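Local coordinates for protein predicted phosphatase, HAD family (Clostridium acetobutylicum, PDB 3MC1) that probably hydrolyses phosphate esters as a predicted phosphatase of the haloacid dehalogenase (HAD) family, its natural substrate not established, at residues Y6-L11 against L155-D160; K24-S29 against T53-Y58; N44-P49 against E57-D62; S96-Y101 against K212-L217. All coordinates share one frame; numbering follows the deposited sequence.

Contact 1. Residues Y6-L11 against L155-D160; sequences YVLFDL and LNIKSD. With NA (sodium ion), chain C.
Two first torsions bring Ile157 over one face of the Tyr6 ring: Tyr6 sets CG anti to its carbonyl carbon (chi1 -70°), laying the ring out from the start of strand 6-9, and Ile157 does the same with CG1 (chi1 -57°) while its CG2 branch lies anti to the backbone N. CG1 of Ile157 then sits 3.7 Å from the centroid of the Tyr6 ring and only 5° off the ring normal, a CH-pi contact close to the middle of the face. The two tips divide the rest of that face. CD1 of Ile157 lies over the CD1 side of the ring, 3.5 Å from Tyr6 CD1, and CG2 covers the other flank, 3.9 Å from Tyr6 CD2. The same Ile157 CD1 also reaches Leu8 CD1 at 4.3 Å, a looser approach from two residues farther along the strand.

Helix 144-155 ends just before, in a Schellman motif with Asn156 (positive phi) as C-prime residue, and Ile157 follows, packing also on Ala162 and Met152. The contact joins the start of strand 6-9 to the turn leading into the neighbouring parallel strand 162-166, in the Rossmann-like HAD core. At the far end of segment 6-11, Asp10 OD2 binds the sodium ion at 2.1 Å, together with Asp12 and Asp167; Asp10 and Asp12 fit the HAD-type DxDx(T/V) pattern, consistent with the family's active site. CH-pi and apolar touches make up the contact itself, so dispersion and shape fit probably account for it, while the metal-binding charge sits at the segment's other end.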
# COMPACT_ATOMS: atom_id res chain seq x y z
N TYR A 6 16.80 -5.57 3.89
CA TYR A 6 15.58 -5.37 3.12
C TYR A 6 14.60 -4.37 3.69
O TYR A 6 14.41 -4.28 4.91
CB TYR A 6 14.87 -6.71 2.93
CG TYR A 6 15.59 -7.67 2.02
CD1 TYR A 6 15.28 -7.74 0.66
CD2 TYR A 6 16.57 -8.54 2.51
CE1 TYR A 6 15.91 -8.65 -0.19
CE2 TYR A 6 17.21 -9.45 1.68
CZ TYR A 6 16.87 -9.51 0.34
OH TYR A 6 17.49 -10.44 -0.48
N VAL A 7 13.99 -3.61 2.80
CA VAL A 7 13.01 -2.60 3.17
C VAL A 7 11.77 -2.82 2.29
O VAL A 7 11.83 -2.63 1.07
CB VAL A 7 13.55 -1.18 2.94
CG1 VAL A 7 12.52 -0.16 3.41
CG2 VAL A 7 14.90 -0.96 3.67
N LEU A 8 10.67 -3.24 2.91
CA LEU A 8 9.41 -3.45 2.19
C LEU A 8 8.54 -2.19 2.34
O LEU A 8 8.48 -1.59 3.41
CB LEU A 8 8.67 -4.67 2.75
CG LEU A 8 9.09 -6.05 2.22
CD1 LEU A 8 10.55 -6.33 2.57
CD2 LEU A 8 8.17 -7.13 2.82
N PHE A 9 7.88 -1.80 1.25
CA PHE A 9 7.04 -0.61 1.23
C PHE A 9 5.65 -0.96 0.70
O PHE A 9 5.51 -1.79 -0.20
CB PHE A 9 7.58 0.44 0.24
CG PHE A 9 8.91 1.06 0.61
CD1 PHE A 9 8.96 2.27 1.29
CD2 PHE A 9 10.10 0.46 0.21
CE1 PHE A 9 10.19 2.90 1.55
CE2 PHE A 9 11.33 1.07 0.46
CZ PHE A 9 11.38 2.29 1.13
N ASP A 10 4.63 -0.31 1.25
CA ASP A 10 3.30 -0.50 0.69
C ASP A 10 3.33 0.50 -0.46
O ASP A 10 4.29 1.28 -0.58
CB ASP A 10 2.20 -0.13 1.69
CG ASP A 10 0.81 -0.36 1.11
OD1 ASP A 10 0.62 -1.36 0.37
OD2 ASP A 10 -0.10 0.45 1.40
N LEU A 11 2.31 0.51 -1.32
CA LEU A 11 2.29 1.42 -2.46
C LEU A 11 1.45 2.68 -2.24
O LEU A 11 2.00 3.77 -2.07
CB LEU A 11 1.80 0.67 -3.71
CG LEU A 11 1.68 1.42 -5.05
CD1 LEU A 11 2.92 2.27 -5.34
CD2 LEU A 11 1.49 0.40 -6.16
N LEU A 155 11.66 -14.07 -1.95
CA LEU A 155 13.01 -13.52 -1.96
C LEU A 155 13.89 -14.12 -0.86
O LEU A 155 15.04 -13.73 -0.71
CB LEU A 155 12.95 -12.00 -1.79
CG LEU A 155 12.31 -11.23 -2.95
CD1 LEU A 155 11.71 -9.90 -2.47
CD2 LEU A 155 13.36 -10.99 -4.01
N ASN A 156 13.33 -15.06 -0.11
CA ASN A 156 14.03 -15.70 0.98
C ASN A 156 14.56 -14.67 1.98
O ASN A 156 15.75 -14.66 2.32
CB ASN A 156 15.18 -16.55 0.45
CG ASN A 156 15.77 -17.45 1.51
OD1 ASN A 156 15.05 -18.22 2.15
ND2 ASN A 156 17.08 -17.36 1.72
N ILE A 157 13.67 -13.80 2.42
CA ILE A 157 13.98 -12.74 3.37
C ILE A 157 13.64 -13.23 4.78
O ILE A 157 12.56 -13.79 5.01
CB ILE A 157 13.15 -11.47 3.07
CG1 ILE A 157 13.42 -11.01 1.63
CG2 ILE A 157 13.49 -10.36 4.07
CD1 ILE A 157 12.52 -9.88 1.17
N LYS A 158 14.55 -13.02 5.72
CA LYS A 158 14.33 -13.42 7.11
C LYS A 158 13.77 -12.24 7.90
O LYS A 158 14.05 -11.09 7.59
CB LYS A 158 15.64 -13.90 7.75
CG LYS A 158 16.28 -15.11 7.09
CD LYS A 158 15.36 -16.32 7.13
CE LYS A 158 16.08 -17.56 6.63
NZ LYS A 158 16.65 -17.36 5.26
N SER A 159 12.99 -12.56 8.93
CA SER A 159 12.38 -11.54 9.78
C SER A 159 13.37 -10.58 10.43
O SER A 159 13.02 -9.43 10.74
CB SER A 159 11.54 -12.22 10.87
OG SER A 159 10.46 -12.93 10.29
N ASP A 160 14.60 -11.03 10.64
CA ASP A 160 15.60 -10.18 11.28
C ASP A 160 16.44 -9.43 10.25
O ASP A 160 17.46 -8.83 10.59
CB ASP A 160 16.50 -11.03 12.18
CG ASP A 160 17.38 -11.99 11.39
OD1 ASP A 160 16.99 -12.37 10.26
OD2 ASP A 160 18.45 -12.38 11.91
NA NA C . -1.14 2.17 2.07
O HOH W 1 -2.96 3.68 2.08
O HOH W 2 -1.96 0.59 3.38

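Contact 2. Residues K24-S29 against T53-Y58; sequences KSVKYS and TSFMEY
Phe55 carries this contact, pushing the CE1-CZ corner of its ring between Val26 and Ser29, residues three apart on the facing helix. Its CG stands anti to the carbonyl carbon (chi1 -83°), which directs the ring outward from helix 51-59 far enough to reach helix 19-31. The corner meets both partners obliquely. Phe55 CE1 lies 4.0 Å from Val26 CG1, the branch that valine holds anti to its backbone N (chi1 178°). Phe55 and Val26 run past one another in opposite directions; their touch is confined to these two atoms, and the two segments bury 110 Å² in all.

Ser29 reaches the same corner from a CB that points toward the opposing helix. Its OG is 3.8 Å from Phe55 CZ, and its CB lies at 4.1 Å from that same Phe55 CZ; both are plain van der Waals touches. The polar need of OG is met differently: it hydrogen-bonds to the backbone O of Ala69, in helix 63-81. One small residue thus presents carbon and oxygen to the CE1-CZ end of the ring while its hydroxyl is tied to a third helix. All three touching residues are buried, and the nearest CA atoms, those of Val26 and Phe55, are 9.0 Å apart.

The pair lies in the helical cap region, about 14 Å from the sodium ion measured from the Val26 side chain. Helix 63-81 packs Tyr73 against Val26, and Phe46, from the loop ahead of helix 51-59, meets the Phe55 ring edge-to-face; helices 19-31 and 51-59 are thereby joined through a shared apolar interior.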
# COMPACT_ATOMS: atom_id res chain seq x y z
N LYS A 24 -12.19 7.95 -7.01
CA LYS A 24 -13.02 8.10 -8.19
C LYS A 24 -13.49 6.74 -8.71
O LYS A 24 -14.62 6.61 -9.18
CB LYS A 24 -12.28 8.88 -9.28
CG LYS A 24 -12.36 10.38 -9.09
CD LYS A 24 -11.62 11.16 -10.17
CE LYS A 24 -11.74 12.66 -9.90
NZ LYS A 24 -11.09 13.50 -10.95
N SER A 25 -12.64 5.72 -8.60
CA SER A 25 -13.00 4.38 -9.04
C SER A 25 -14.07 3.80 -8.10
O SER A 25 -14.98 3.10 -8.54
CB SER A 25 -11.77 3.45 -9.06
OG SER A 25 -10.79 3.94 -9.96
N VAL A 26 -13.95 4.09 -6.81
CA VAL A 26 -14.92 3.62 -5.84
C VAL A 26 -16.26 4.33 -6.09
O VAL A 26 -17.31 3.69 -6.09
CB VAL A 26 -14.45 3.90 -4.40
CG1 VAL A 26 -15.51 3.43 -3.39
CG2 VAL A 26 -13.12 3.19 -4.16
N LYS A 27 -16.21 5.64 -6.30
CA LYS A 27 -17.43 6.41 -6.56
C LYS A 27 -18.11 5.89 -7.81
O LYS A 27 -19.34 5.76 -7.86
CB LYS A 27 -17.13 7.90 -6.72
CG LYS A 27 -18.36 8.73 -7.05
CD LYS A 27 -17.99 10.12 -7.53
CE LYS A 27 -18.11 11.16 -6.43
NZ LYS A 27 -19.53 11.49 -6.12
N TYR A 28 -17.31 5.59 -8.84
CA TYR A 28 -17.85 5.07 -10.09
C TYR A 28 -18.56 3.74 -9.83
O TYR A 28 -19.62 3.47 -10.40
CB TYR A 28 -16.73 4.83 -11.11
CG TYR A 28 -17.19 4.03 -12.30
CD1 TYR A 28 -17.94 4.62 -13.32
CD2 TYR A 28 -16.94 2.66 -12.38
CE1 TYR A 28 -18.43 3.87 -14.39
CE2 TYR A 28 -17.42 1.89 -13.45
CZ TYR A 28 -18.17 2.51 -14.44
OH TYR A 28 -18.67 1.78 -15.49
N SER A 29 -17.94 2.91 -8.99
CA SER A 29 -18.50 1.61 -8.65
C SER A 29 -19.77 1.71 -7.81
O SER A 29 -20.77 1.06 -8.10
CB SER A 29 -17.46 0.78 -7.89
OG SER A 29 -18.01 -0.46 -7.48
N THR A 53 -12.54 -6.18 1.46
CA THR A 53 -12.75 -5.92 2.88
C THR A 53 -13.49 -4.59 3.07
O THR A 53 -14.40 -4.48 3.90
CB THR A 53 -11.40 -5.87 3.65
OG1 THR A 53 -10.75 -4.62 3.41
CG2 THR A 53 -10.49 -6.98 3.16
N SER A 54 -13.12 -3.58 2.27
CA SER A 54 -13.74 -2.26 2.37
C SER A 54 -15.19 -2.20 1.89
O SER A 54 -16.04 -1.61 2.56
CB SER A 54 -12.89 -1.23 1.61
OG SER A 54 -11.61 -1.06 2.22
N PHE A 55 -15.49 -2.79 0.74
CA PHE A 55 -16.86 -2.77 0.23
C PHE A 55 -17.79 -3.52 1.19
O PHE A 55 -18.93 -3.11 1.42
CB PHE A 55 -16.94 -3.38 -1.17
CG PHE A 55 -16.58 -2.42 -2.28
CD1 PHE A 55 -17.28 -1.23 -2.44
CD2 PHE A 55 -15.54 -2.72 -3.16
CE1 PHE A 55 -16.95 -0.34 -3.47
CE2 PHE A 55 -15.21 -1.84 -4.19
CZ PHE A 55 -15.91 -0.65 -4.35
N MSE A 56 -17.30 -4.63 1.73
CA MSE A 56 -18.09 -5.43 2.67
C MSE A 56 -18.30 -4.70 3.99
O MSE A 56 -19.41 -4.69 4.53
CB MSE A 56 -17.40 -6.77 2.92
CG MSE A 56 -17.39 -7.69 1.72
SE MSE A 56 -16.57 -9.38 2.10
CE MSE A 56 -18.05 -10.21 3.05
N GLU A 57 -17.25 -4.08 4.50
CA GLU A 57 -17.32 -3.36 5.77
C GLU A 57 -18.10 -2.05 5.72
O GLU A 57 -18.93 -1.79 6.59
CB GLU A 57 -15.90 -3.07 6.28
CG GLU A 57 -15.86 -2.56 7.72
CD GLU A 57 -14.48 -2.04 8.11
OE1 GLU A 57 -13.47 -2.65 7.71
OE2 GLU A 57 -14.42 -1.02 8.84
N TYR A 58 -17.83 -1.23 4.71
CA TYR A 58 -18.49 0.07 4.58
C TYR A 58 -19.84 0.07 3.87
O TYR A 58 -20.59 1.05 3.95
CB TYR A 58 -17.55 1.05 3.88
CG TYR A 58 -16.22 1.21 4.58
CD1 TYR A 58 -16.15 1.77 5.86
CD2 TYR A 58 -15.04 0.76 3.99
CE1 TYR A 58 -14.94 1.87 6.53
CE2 TYR A 58 -13.82 0.86 4.66
CZ TYR A 58 -13.78 1.42 5.93
OH TYR A 58 -12.59 1.51 6.61

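Contact 3. Residues N44-P49 against E57-D62; sequences NKFVGP and EYYNFD
Within the helical cap, Lys45 and Phe46 from a 3-10 turn meet Tyr58 and Tyr59 near the end of helix 51-59, folding the connecting loop back on the helix it precedes. Charge meets ring first. Lys45 chi1 is 71°, placing CG between the backbone N and the carbonyl carbon, and bends at each later torsion curl the chain over one face of Tyr58. NZ makes a cation-pi contact 3.7 Å from the Tyr58 centroid, 32° off the normal. From farther back along the chain, Lys45 CG adds a CH-pi contact over the same face, toward the hydroxyl end. The opposite face is covered by Glu57 CD, so the ring lies between aliphatic, cationic and carboxylate groups.

Aromatic packing follows. Phe46 and Tyr58 meet obliquely, centroids 5.5 Å apart and planes at 45°. Phe46 CE2 also meets Tyr59 CE2 at 3.8 Å, edge against edge, each near the other's ring plane.

A polar bridge completes the join: one water donates to the backbone O of Lys45 at 3.0 Å and, lying in the ring plane, sits 2.5 Å from Tyr58 OH.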
# COMPACT_ATOMS: atom_id res chain seq x y z
N ASN A 44 -11.63 8.08 1.30
CA ASN A 44 -10.19 7.93 1.52
C ASN A 44 -9.85 6.64 2.25
O ASN A 44 -8.79 6.06 2.01
CB ASN A 44 -9.64 9.12 2.33
CG ASN A 44 -9.45 10.36 1.48
OD1 ASN A 44 -9.81 10.38 0.30
ND2 ASN A 44 -8.90 11.41 2.08
N LYS A 45 -10.74 6.19 3.13
CA LYS A 45 -10.52 4.97 3.90
C LYS A 45 -10.37 3.74 3.02
O LYS A 45 -9.92 2.69 3.49
CB LYS A 45 -11.66 4.74 4.90
CG LYS A 45 -12.97 4.33 4.25
CD LYS A 45 -13.82 5.53 3.87
CE LYS A 45 -14.68 5.97 5.04
NZ LYS A 45 -15.68 4.92 5.41
N PHE A 46 -10.76 3.86 1.75
CA PHE A 46 -10.65 2.77 0.79
C PHE A 46 -9.22 2.67 0.27
O PHE A 46 -8.85 1.72 -0.43
CB PHE A 46 -11.59 3.01 -0.40
CG PHE A 46 -12.95 2.37 -0.27
CD1 PHE A 46 -13.20 1.11 -0.83
CD2 PHE A 46 -13.99 3.03 0.38
CE1 PHE A 46 -14.47 0.53 -0.74
CE2 PHE A 46 -15.26 2.45 0.47
CZ PHE A 46 -15.50 1.20 -0.09
N VAL A 47 -8.39 3.66 0.61
CA VAL A 47 -7.01 3.66 0.13
C VAL A 47 -6.09 2.90 1.07
O VAL A 47 -5.80 3.36 2.18
CB VAL A 47 -6.47 5.10 -0.04
CG1 VAL A 47 -5.01 5.06 -0.51
CG2 VAL A 47 -7.33 5.85 -1.05
N GLY A 48 -5.63 1.74 0.61
CA GLY A 48 -4.74 0.91 1.42
C GLY A 48 -5.19 -0.53 1.58
O GLY A 48 -4.52 -1.44 1.09
N PRO A 49 -6.32 -0.78 2.25
CA PRO A 49 -6.82 -2.15 2.46
C PRO A 49 -7.39 -2.82 1.21
O PRO A 49 -7.66 -2.15 0.21
CB PRO A 49 -7.88 -1.97 3.54
CG PRO A 49 -8.44 -0.63 3.22
CD PRO A 49 -7.20 0.20 2.93
N GLU A 57 -17.25 -4.08 4.50
CA GLU A 57 -17.32 -3.36 5.77
C GLU A 57 -18.10 -2.05 5.72
O GLU A 57 -18.93 -1.79 6.59
CB GLU A 57 -15.90 -3.07 6.28
CG GLU A 57 -15.86 -2.56 7.72
CD GLU A 57 -14.48 -2.04 8.11
OE1 GLU A 57 -13.47 -2.65 7.71
OE2 GLU A 57 -14.42 -1.02 8.84
N TYR A 58 -17.83 -1.23 4.71
CA TYR A 58 -18.49 0.07 4.58
C TYR A 58 -19.84 0.07 3.87
O TYR A 58 -20.59 1.05 3.95
CB TYR A 58 -17.55 1.05 3.88
CG TYR A 58 -16.22 1.21 4.58
CD1 TYR A 58 -16.15 1.77 5.86
CD2 TYR A 58 -15.04 0.76 3.99
CE1 TYR A 58 -14.94 1.87 6.53
CE2 TYR A 58 -13.82 0.86 4.66
CZ TYR A 58 -13.78 1.42 5.93
OH TYR A 58 -12.59 1.51 6.61
N TYR A 59 -20.16 -1.02 3.18
CA TYR A 59 -21.43 -1.09 2.46
C TYR A 59 -22.14 -2.41 2.66
O TYR A 59 -23.09 -2.74 1.95
CB TYR A 59 -21.19 -0.81 0.97
CG TYR A 59 -20.78 0.63 0.75
CD1 TYR A 59 -21.75 1.64 0.71
CD2 TYR A 59 -19.44 1.00 0.70
CE1 TYR A 59 -21.38 2.98 0.65
CE2 TYR A 59 -19.06 2.35 0.64
CZ TYR A 59 -20.05 3.33 0.62
OH TYR A 59 -19.70 4.67 0.61
N ASN A 60 -21.68 -3.16 3.65
CA ASN A 60 -22.26 -4.45 4.02
C ASN A 60 -22.51 -5.41 2.87
O ASN A 60 -23.38 -6.27 2.96
CB ASN A 60 -23.58 -4.23 4.78
CG ASN A 60 -23.39 -3.42 6.05
OD1 ASN A 60 -22.52 -3.73 6.87
ND2 ASN A 60 -24.21 -2.39 6.22
N PHE A 61 -21.75 -5.28 1.78
CA PHE A 61 -21.91 -6.19 0.65
C PHE A 61 -21.45 -7.57 1.06
O PHE A 61 -20.63 -7.71 1.98
CB PHE A 61 -21.05 -5.76 -0.55
CG PHE A 61 -21.55 -4.53 -1.26
CD1 PHE A 61 -22.90 -4.20 -1.27
CD2 PHE A 61 -20.66 -3.74 -1.99
CE1 PHE A 61 -23.37 -3.10 -2.00
CE2 PHE A 61 -21.11 -2.64 -2.72
CZ PHE A 61 -22.47 -2.32 -2.73
N ASP A 62 -21.97 -8.60 0.41
CA ASP A 62 -21.53 -9.94 0.72
C ASP A 62 -20.36 -10.22 -0.22
O ASP A 62 -20.01 -9.37 -1.05
CB ASP A 62 -22.64 -10.99 0.52
CG ASP A 62 -23.20 -11.03 -0.90
OD1 ASP A 62 -22.45 -10.76 -1.86
OD2 ASP A 62 -24.39 -11.36 -1.05
O HOH W 3 -10.08 1.68 6.34

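Contact 4. Residues S96-Y101 against K212-L217; sequences SSLKDY and KKILEL
Helix 91-101 and helix 207-215 face each other here with their nearest CA atoms, those of Leu98 and Leu215, 8.8 Å apart, a spacing bridged by side chains alone. Two pairs of side chains, each crossing at about a right angle, span it. In the first, Leu215 lays its CD2 methyl over the Tyr101 ring, 3.7 Å from the centroid and 12° off the normal, a CH-pi contact nearly at the centre of the face. CG of Leu215 stands anti to the carbonyl carbon (chi1 -65°), which carries the forked tip across to the tyrosine; the other branch, CD1, reaches out to the hydroxyl end, 3.8 Å from Tyr101 OH. The edge of this ring meets Ser97 O of its own helix in plane.

The second pair is purely aliphatic and better buried. Leu98 CD1 meets Ile214 CD1 at 3.7 Å, and Leu98 CD2 approaches Ile214 CG2 at 4.1 Å, so both branches of the leucine are used. Phe103 packs against both Leu98 and Ile214, while Tyr101 is exposed. Alongside, Ser97 OG is hydrogen-bonded to His211 NE2 of helix 207-215.

Leu98 also rests on Leu105 of strand 104-109 and Ile214 on Ile183 of strand 182-185. Such helices lying together over a parallel sheet are characteristic of the Rossmann-like HAD core, here joining its C-terminal helix to an earlier one.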
# COMPACT_ATOMS: atom_id res chain seq x y z
N SER A 96 16.50 6.24 -4.17
CA SER A 96 17.85 6.30 -4.72
C SER A 96 18.86 6.20 -3.58
O SER A 96 19.76 5.36 -3.62
CB SER A 96 18.06 7.61 -5.49
OG SER A 96 19.32 7.61 -6.14
N SER A 97 18.70 7.05 -2.57
CA SER A 97 19.60 7.06 -1.41
C SER A 97 19.71 5.68 -0.76
O SER A 97 20.81 5.22 -0.45
CB SER A 97 19.13 8.08 -0.38
OG SER A 97 19.99 8.12 0.75
N LEU A 98 18.58 5.01 -0.57
CA LEU A 98 18.59 3.69 0.06
C LEU A 98 19.34 2.64 -0.74
O LEU A 98 20.10 1.85 -0.18
CB LEU A 98 17.16 3.22 0.34
CG LEU A 98 16.30 4.06 1.29
CD1 LEU A 98 14.95 3.38 1.49
CD2 LEU A 98 17.02 4.25 2.63
N LYS A 99 19.14 2.60 -2.06
CA LYS A 99 19.85 1.62 -2.87
C LYS A 99 21.34 1.92 -2.87
O LYS A 99 22.17 1.01 -3.01
CB LYS A 99 19.33 1.59 -4.31
CG LYS A 99 18.02 0.85 -4.48
CD LYS A 99 17.83 0.36 -5.92
CE LYS A 99 18.78 -0.80 -6.25
NZ LYS A 99 18.63 -1.30 -7.66
N ASP A 100 21.70 3.18 -2.71
CA ASP A 100 23.11 3.55 -2.69
C ASP A 100 23.71 2.92 -1.44
O ASP A 100 24.79 2.33 -1.49
CB ASP A 100 23.28 5.06 -2.65
CG ASP A 100 24.59 5.51 -3.27
OD1 ASP A 100 25.65 4.93 -2.93
OD2 ASP A 100 24.57 6.44 -4.11
N TYR A 101 22.99 3.04 -0.32
CA TYR A 101 23.43 2.47 0.95
C TYR A 101 23.58 0.96 0.84
O TYR A 101 24.28 0.34 1.62
CB TYR A 101 22.43 2.80 2.06
CG TYR A 101 22.77 4.04 2.86
CD1 TYR A 101 22.37 5.31 2.43
CD2 TYR A 101 23.52 3.95 4.04
CE1 TYR A 101 22.71 6.45 3.15
CE2 TYR A 101 23.86 5.09 4.77
CZ TYR A 101 23.46 6.34 4.32
OH TYR A 101 23.82 7.46 5.02
N LYS A 212 15.67 9.06 7.70
CA LYS A 212 16.48 9.05 8.92
C LYS A 212 16.22 7.81 9.76
O LYS A 212 17.16 7.15 10.22
CB LYS A 212 16.18 10.28 9.77
CG LYS A 212 16.45 11.61 9.08
CD LYS A 212 16.14 12.77 10.03
CE LYS A 212 16.41 14.12 9.38
NZ LYS A 212 17.83 14.29 9.01
N LYS A 213 14.94 7.50 9.96
CA LYS A 213 14.53 6.35 10.77
C LYS A 213 14.99 5.02 10.20
O LYS A 213 15.37 4.12 10.96
CB LYS A 213 13.01 6.34 10.91
CG LYS A 213 12.51 5.44 12.03
CD LYS A 213 12.94 5.99 13.38
CE LYS A 213 12.16 5.37 14.53
NZ LYS A 213 12.53 6.00 15.83
N ILE A 214 14.93 4.87 8.88
CA ILE A 214 15.35 3.62 8.27
C ILE A 214 16.81 3.36 8.60
O ILE A 214 17.21 2.24 8.92
CB ILE A 214 15.18 3.65 6.73
CG1 ILE A 214 13.69 3.67 6.37
CG2 ILE A 214 15.86 2.44 6.10
CD1 ILE A 214 13.43 3.75 4.88
N LEU A 215 17.61 4.41 8.52
CA LEU A 215 19.03 4.30 8.81
C LEU A 215 19.32 4.00 10.28
O LEU A 215 19.91 2.96 10.60
CB LEU A 215 19.75 5.59 8.39
CG LEU A 215 19.77 5.91 6.89
CD1 LEU A 215 20.43 7.27 6.67
CD2 LEU A 215 20.51 4.82 6.13
N GLU A 216 18.89 4.87 11.19
CA GLU A 216 19.18 4.61 12.59
C GLU A 216 18.57 3.32 13.12
O GLU A 216 18.71 3.00 14.29
CB GLU A 216 18.79 5.80 13.47
CG GLU A 216 17.42 6.38 13.27
CD GLU A 216 17.17 7.53 14.23
OE1 GLU A 216 17.10 7.29 15.46
OE2 GLU A 216 17.04 8.69 13.76
N LEU A 217 17.90 2.58 12.25
CA LEU A 217 17.31 1.30 12.64
C LEU A 217 18.32 0.18 12.42
O LEU A 217 18.31 -0.78 13.20
CB LEU A 217 16.04 1.01 11.84
CG LEU A 217 14.76 1.17 12.66
CD1 LEU A 217 13.57 0.56 11.91
CD2 LEU A 217 14.94 0.47 14.00

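Overall arrangement
The four contacts divide between two parts of the molecule. Contacts 1 and 4 belong to the sheet-and-helix core, their centres about 14 Å apart, and they meet directly where Phe9 CZ packs on Leu98 CD1 at 3.8 Å; along the chain their segments alternate. Contacts 2 and 3 share helix 51-59 in the helical cap, with centres about 5 Å apart, and both lie inside the long chain excursion closed by contact 1. The sodium site at Asp10, Asp12 and Asp167 lies between the two parts: contact 1 supplies Asp10, and the Phe46 side chain of contact 3 is about 11 Å from the ion. Contact 4 stands far from the cap, about 36 Å from contact 2 between centres.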